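Local coordinates for protein transcriptional regulator, TetR family (Thermus thermophilus, PDB 3VPR) that represses transcription as a TetR-family regulator, probably by binding regulatory DNA through a helix-turn-helix motif, at residues I50-L62 / H86-M100. Residues are numbered along the deposited sequence; the frame is centred on the assembly and turned at random.
Sequences ILYEISLLALKGL and HARYFEENYPFFVTM
The phenol of Y89 lies against the backbone of helix 50-62 at G61. CB points toward that helix, and with CG anti to the backbone N (chi1 -172°) the ring is carried on to it: CD1 and CE1 lie along G61, CE1 nearest its CA; CD2 and CE2 lie along L62 N, CE2 also 3.1 Å from A58 O; CZ comes within 3.3 Å of G61 CA, and OH donates a hydrogen bond of 2.8 Å to L57 O. L62 N and G61 C sit over one ring face, toward its rim. L57 O also accepts G61 N from the opposite face of its plane, so the hydroxyl is an added partner within the helical bonding. N93 ND2 sits over the centre of the ring's other face while bonding back to Y89 O. A leucine in place of Y89 would probably leave L57 O without its second donor and open a gap over G61. Further along, L62 lays CD1 over the H86 imidazole, 3.7 Å from its centroid, and sends CD2 to the edge of F97; H86 ND1 is hydrogen-bonded to H122 of helix 109-135. A58 CB lies over a face of F97 (a CH-pi contact), and L57 CD2 stands 3.6 Å from the F96 centroid. I54 CG2 wedges between F96 and T99 CG2, which L51 CD1 meets tightly at 3.5 Å. Helix 86-92 runs near-antiparallel (155°) to helix 50-62; past the break at N93, helix 94-100 stands at 121°. Helix 47-70 thereby joins the DNA-binding and C-terminal regions of the all-helical TetR fold.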
loop_
_atom_site.group_PDB
_atom_site.type_symbol
_atom_site.label_atom_id
_atom_site.label_comp_id
_atom_site.label_asym_id
_atom_site.label_seq_id
_atom_site.Cartn_x
_atom_site.Cartn_y
_atom_site.Cartn_z
ATOM N N ILE A 50 -1.782 -21.247 11.008
ATOM C CA ILE A 50 -2.068 -21.402 9.571
ATOM C C ILE A 50 -1.765 -20.074 8.877
ATOM O O ILE A 50 -1.099 -20.037 7.835
ATOM C CB ILE A 50 -3.559 -21.795 9.316
ATOM C CG1 ILE A 50 -3.836 -23.176 9.919
ATOM C CG2 ILE A 50 -3.865 -21.802 7.809
ATOM C CD1 ILE A 50 -5.253 -23.699 9.677
ATOM N N LEU A 51 -2.247 -18.987 9.474
ATOM C CA LEU A 51 -1.997 -17.649 8.955
ATOM C C LEU A 51 -0.491 -17.384 8.972
ATOM O O LEU A 51 0.066 -16.784 8.062
ATOM C CB LEU A 51 -2.692 -16.599 9.833
ATOM C CG LEU A 51 -2.244 -15.160 9.549
ATOM C CD1 LEU A 51 -2.571 -14.814 8.103
ATOM C CD2 LEU A 51 -2.927 -14.187 10.497
ATOM N N TYR A 52 0.161 -17.826 10.037
ATOM C CA TYR A 52 1.599 -17.640 10.171
ATOM C C TYR A 52 2.361 -18.367 9.051
ATOM O O TYR A 52 3.220 -17.775 8.406
ATOM C CB TYR A 52 2.053 -18.136 11.552
ATOM C CG TYR A 52 3.542 -18.256 11.705
ATOM C CD1 TYR A 52 4.374 -17.136 11.586
ATOM C CD2 TYR A 52 4.129 -19.495 11.940
ATOM C CE1 TYR A 52 5.747 -17.255 11.691
ATOM C CE2 TYR A 52 5.498 -19.627 12.049
ATOM C CZ TYR A 52 6.306 -18.509 11.922
ATOM O OH TYR A 52 7.671 -18.656 12.009
ATOM N N GLU A 53 2.034 -19.634 8.811
ATOM C CA GLU A 53 2.715 -20.407 7.769
ATOM C C GLU A 53 2.430 -19.890 6.357
ATOM O O GLU A 53 3.302 -19.921 5.489
ATOM C CB GLU A 53 2.378 -21.895 7.907
ATOM C CG GLU A 53 3.228 -22.542 8.993
ATOM C CD GLU A 53 2.966 -24.011 9.187
ATOM O OE1 GLU A 53 2.968 -24.764 8.190
ATOM O OE2 GLU A 53 2.774 -24.413 10.354
ATOM N N ILE A 54 1.220 -19.392 6.131
ATOM C CA ILE A 54 0.905 -18.810 4.841
ATOM C C ILE A 54 1.810 -17.577 4.644
ATOM O O ILE A 54 2.401 -17.384 3.581
ATOM C CB ILE A 54 -0.573 -18.388 4.778
ATOM C CG1 ILE A 54 -1.451 -19.630 4.581
ATOM C CG2 ILE A 54 -0.787 -17.368 3.660
ATOM C CD1 ILE A 54 -2.940 -19.361 4.651
ATOM N N SER A 55 1.923 -16.748 5.677
ATOM C CA SER A 55 2.759 -15.545 5.597
ATOM C C SER A 55 4.216 -15.915 5.337
ATOM O O SER A 55 4.863 -15.348 4.461
ATOM C CB SER A 55 2.648 -14.746 6.895
ATOM O OG SER A 55 1.313 -14.315 7.089
ATOM N N LEU A 56 4.723 -16.875 6.100
ATOM C CA LEU A 56 6.097 -17.351 5.938
ATOM C C LEU A 56 6.327 -17.807 4.492
ATOM O O LEU A 56 7.261 -17.356 3.835
ATOM C CB LEU A 56 6.344 -18.517 6.898
ATOM C CG LEU A 56 7.588 -18.502 7.789
ATOM C CD1 LEU A 56 7.695 -17.167 8.522
ATOM C CD2 LEU A 56 7.492 -19.661 8.779
ATOM N N LEU A 57 5.464 -18.692 3.997
ATOM C CA LEU A 57 5.563 -19.199 2.622
ATOM C C LEU A 57 5.671 -18.068 1.596
ATOM O O LEU A 57 6.475 -18.123 0.666
ATOM C CB LEU A 57 4.347 -20.073 2.297
ATOM C CG LEU A 57 4.255 -20.754 0.926
ATOM C CD1 LEU A 57 3.412 -22.016 1.058
ATOM C CD2 LEU A 57 3.659 -19.801 -0.124
ATOM N N ALA A 58 4.855 -17.039 1.764
ATOM C CA ALA A 58 4.891 -15.915 0.847
ATOM C C ALA A 58 6.171 -15.101 1.004
ATOM O O ALA A 58 6.811 -14.773 0.010
ATOM C CB ALA A 58 3.668 -15.021 1.064
ATOM N N LEU A 59 6.542 -14.787 2.247
ATOM C CA LEU A 59 7.738 -13.990 2.525
ATOM C C LEU A 59 9.055 -14.693 2.234
ATOM O O LEU A 59 9.996 -14.053 1.766
ATOM C CB LEU A 59 7.719 -13.488 3.976
ATOM C CG LEU A 59 6.614 -12.455 4.239
ATOM C CD1 LEU A 59 6.463 -12.190 5.728
ATOM C CD2 LEU A 59 6.940 -11.176 3.495
ATOM N N LYS A 60 9.130 -15.998 2.502
ATOM C CA LYS A 60 10.357 -16.750 2.232
ATOM C C LYS A 60 10.565 -16.836 0.730
ATOM O O LYS A 60 11.680 -16.679 0.241
ATOM C CB LYS A 60 10.287 -18.162 2.822
ATOM C CG LYS A 60 10.579 -18.216 4.320
ATOM C CD LYS A 60 10.567 -19.654 4.850
ATOM C CE LYS A 60 11.018 -19.722 6.306
ATOM N NZ LYS A 60 10.901 -21.099 6.864
ATOM N N GLY A 61 9.483 -17.078 0.000
ATOM C CA GLY A 61 9.588 -17.152 -1.443
ATOM C C GLY A 61 9.999 -15.798 -1.992
ATOM O O GLY A 61 10.785 -15.705 -2.931
ATOM N N LEU A 62 9.482 -14.733 -1.390
ATOM C CA LEU A 62 9.814 -13.391 -1.849
ATOM C C LEU A 62 11.283 -13.090 -1.569
ATOM O O LEU A 62 12.011 -12.635 -2.441
ATOM C CB LEU A 62 8.908 -12.363 -1.157
ATOM C CG LEU A 62 8.936 -10.931 -1.681
ATOM C CD1 LEU A 62 8.680 -10.946 -3.182
ATOM C CD2 LEU A 62 7.889 -10.092 -0.969
ATOM N N HIS A 86 10.134 -10.087 -7.849
ATOM C CA HIS A 86 9.191 -9.746 -6.782
ATOM C C HIS A 86 7.760 -9.774 -7.311
ATOM O O HIS A 86 6.903 -10.447 -6.756
ATOM C CB HIS A 86 9.520 -8.355 -6.224
ATOM C CG HIS A 86 8.583 -7.881 -5.154
ATOM N ND1 HIS A 86 9.013 -7.535 -3.890
ATOM C CD2 HIS A 86 7.245 -7.673 -5.167
ATOM C CE1 HIS A 86 7.979 -7.136 -3.171
ATOM N NE2 HIS A 86 6.896 -7.210 -3.922
ATOM N N ALA A 87 7.522 -9.047 -8.398
ATOM C CA ALA A 87 6.205 -8.950 -9.027
ATOM C C ALA A 87 5.703 -10.280 -9.580
ATOM O O ALA A 87 4.510 -10.574 -9.518
ATOM C CB ALA A 87 6.242 -7.898 -10.156
ATOM N N ARG A 88 6.605 -11.077 -10.142
ATOM C CA ARG A 88 6.205 -12.371 -10.676
ATOM C C ARG A 88 5.781 -13.284 -9.533
ATOM O O ARG A 88 4.731 -13.918 -9.589
ATOM C CB ARG A 88 7.343 -13.022 -11.462
ATOM C CG ARG A 88 7.070 -14.484 -11.776
ATOM C CD ARG A 88 8.079 -15.081 -12.734
ATOM N NE ARG A 88 7.724 -14.821 -14.122
ATOM C CZ ARG A 88 8.297 -15.402 -15.170
ATOM N NH1 ARG A 88 9.268 -16.293 -15.003
ATOM N NH2 ARG A 88 7.895 -15.090 -16.393
ATOM N N TYR A 89 6.597 -13.345 -8.487
ATOM C CA TYR A 89 6.272 -14.183 -7.345
ATOM C C TYR A 89 4.940 -13.735 -6.746
ATOM O O TYR A 89 4.089 -14.551 -6.416
ATOM C CB TYR A 89 7.358 -14.084 -6.280
ATOM C CG TYR A 89 7.161 -15.076 -5.168
ATOM C CD1 TYR A 89 7.564 -16.398 -5.318
ATOM C CD2 TYR A 89 6.547 -14.704 -3.977
ATOM C CE1 TYR A 89 7.362 -17.332 -4.316
ATOM C CE2 TYR A 89 6.340 -15.631 -2.959
ATOM C CZ TYR A 89 6.748 -16.946 -3.137
ATOM O OH TYR A 89 6.542 -17.881 -2.144
ATOM N N PHE A 90 4.767 -12.427 -6.598
ATOM C CA PHE A 90 3.534 -11.889 -6.040
ATOM C C PHE A 90 2.312 -12.397 -6.807
ATOM O O PHE A 90 1.345 -12.869 -6.211
ATOM C CB PHE A 90 3.571 -10.359 -6.076
ATOM C CG PHE A 90 2.213 -9.723 -6.171
ATOM C CD1 PHE A 90 1.337 -9.760 -5.089
ATOM C CD2 PHE A 90 1.801 -9.094 -7.355
ATOM C CE1 PHE A 90 0.058 -9.174 -5.174
ATOM C CE2 PHE A 90 0.525 -8.505 -7.454
ATOM C CZ PHE A 90 -0.347 -8.546 -6.362
ATOM N N GLU A 91 2.373 -12.314 -8.132
ATOM C CA GLU A 91 1.269 -12.742 -8.975
ATOM C C GLU A 91 0.989 -14.245 -8.984
ATOM O O GLU A 91 -0.162 -14.654 -9.095
ATOM C CB GLU A 91 1.490 -12.264 -10.414
ATOM C CG GLU A 91 0.515 -12.880 -11.418
ATOM C CD GLU A 91 0.488 -12.142 -12.744
ATOM O OE1 GLU A 91 1.577 -11.863 -13.297
ATOM O OE2 GLU A 91 -0.624 -11.850 -13.235
ATOM N N GLU A 92 2.029 -15.065 -8.885
ATOM C CA GLU A 92 1.844 -16.515 -8.898
ATOM C C GLU A 92 1.295 -17.009 -7.560
ATOM O O GLU A 92 0.654 -18.056 -7.489
ATOM C CB GLU A 92 3.173 -17.220 -9.175
ATOM C CG GLU A 92 3.890 -16.757 -10.428
ATOM C CD GLU A 92 5.263 -17.384 -10.558
ATOM O OE1 GLU A 92 6.036 -17.313 -9.579
ATOM O OE2 GLU A 92 5.572 -17.941 -11.632
ATOM N N ASN A 93 1.545 -16.249 -6.499
ATOM C CA ASN A 93 1.100 -16.626 -5.161
ATOM C C ASN A 93 0.184 -15.542 -4.586
ATOM O O ASN A 93 0.207 -15.254 -3.387
ATOM C CB ASN A 93 2.338 -16.814 -4.278
ATOM C CG ASN A 93 3.300 -17.845 -4.848
ATOM O OD1 ASN A 93 3.065 -19.043 -4.739
ATOM N ND2 ASN A 93 4.374 -17.382 -5.479
ATOM N N TYR A 94 -0.617 -14.949 -5.463
ATOM C CA TYR A 94 -1.530 -13.870 -5.101
ATOM C C TYR A 94 -2.315 -14.070 -3.800
ATOM O O TYR A 94 -2.268 -13.227 -2.903
ATOM C CB TYR A 94 -2.501 -13.621 -6.258
ATOM C CG TYR A 94 -3.454 -12.478 -6.019
ATOM C CD1 TYR A 94 -3.036 -11.162 -6.166
ATOM C CD2 TYR A 94 -4.775 -12.714 -5.645
ATOM C CE1 TYR A 94 -3.907 -10.108 -5.953
ATOM C CE2 TYR A 94 -5.659 -11.664 -5.426
ATOM C CZ TYR A 94 -5.214 -10.363 -5.583
ATOM O OH TYR A 94 -6.072 -9.310 -5.363
ATOM N N PRO A 95 -3.056 -15.185 -3.680
ATOM C CA PRO A 95 -3.817 -15.392 -2.441
ATOM C C PRO A 95 -3.003 -15.382 -1.139
ATOM O O PRO A 95 -3.508 -14.960 -0.097
ATOM C CB PRO A 95 -4.551 -16.717 -2.689
ATOM C CG PRO A 95 -3.760 -17.378 -3.789
ATOM C CD PRO A 95 -3.311 -16.257 -4.659
ATOM N N PHE A 96 -1.754 -15.841 -1.187
ATOM C CA PHE A 96 -0.912 -15.836 0.007
ATOM C C PHE A 96 -0.576 -14.408 0.435
ATOM O O PHE A 96 -0.459 -14.116 1.626
ATOM C CB PHE A 96 0.396 -16.586 -0.241
ATOM C CG PHE A 96 0.236 -18.069 -0.337
ATOM C CD1 PHE A 96 -0.154 -18.664 -1.530
ATOM C CD2 PHE A 96 0.474 -18.877 0.772
ATOM C CE1 PHE A 96 -0.307 -20.049 -1.618
ATOM C CE2 PHE A 96 0.324 -20.267 0.697
ATOM C CZ PHE A 96 -0.068 -20.854 -0.500
ATOM N N PHE A 97 -0.407 -13.526 -0.544
ATOM C CA PHE A 97 -0.082 -12.132 -0.270
ATOM C C PHE A 97 -1.278 -11.379 0.277
ATOM O O PHE A 97 -1.135 -10.570 1.193
ATOM C CB PHE A 97 0.454 -11.469 -1.533
ATOM C CG PHE A 97 1.895 -11.777 -1.790
ATOM C CD1 PHE A 97 2.898 -10.973 -1.255
ATOM C CD2 PHE A 97 2.257 -12.915 -2.494
ATOM C CE1 PHE A 97 4.241 -11.303 -1.417
ATOM C CE2 PHE A 97 3.598 -13.252 -2.658
ATOM C CZ PHE A 97 4.589 -12.447 -2.119
ATOM N N VAL A 98 -2.455 -11.647 -0.275
ATOM C CA VAL A 98 -3.660 -10.994 0.206
ATOM C C VAL A 98 -3.887 -11.428 1.653
ATOM O O VAL A 98 -4.331 -10.643 2.490
ATOM C CB VAL A 98 -4.885 -11.375 -0.654
ATOM C CG1 VAL A 98 -6.166 -10.810 -0.027
ATOM C CG2 VAL A 98 -4.704 -10.836 -2.070
ATOM N N THR A 99 -3.551 -12.675 1.956
ATOM C CA THR A 99 -3.735 -13.185 3.310
ATOM C C THR A 99 -2.751 -12.534 4.279
ATOM O O THR A 99 -3.142 -12.036 5.337
ATOM C CB THR A 99 -3.540 -14.721 3.368
ATOM O OG1 THR A 99 -4.552 -15.367 2.583
ATOM C CG2 THR A 99 -3.630 -15.217 4.808
HETATM N N MSE A 100 -1.476 -12.543 3.909
HETATM C CA MSE A 100 -0.422 -11.970 4.739
HETATM C C MSE A 100 -0.600 -10.488 5.098
HETATM O O MSE A 100 -0.470 -10.101 6.262
HETATM C CB MSE A 100 0.931 -12.133 4.052
HETATM C CG MSE A 100 2.005 -11.318 4.736
HETATM SE SE MSE A 100 3.354 -10.715 3.534
HETATM C CE MSE A 100 2.326 -9.408 2.551
#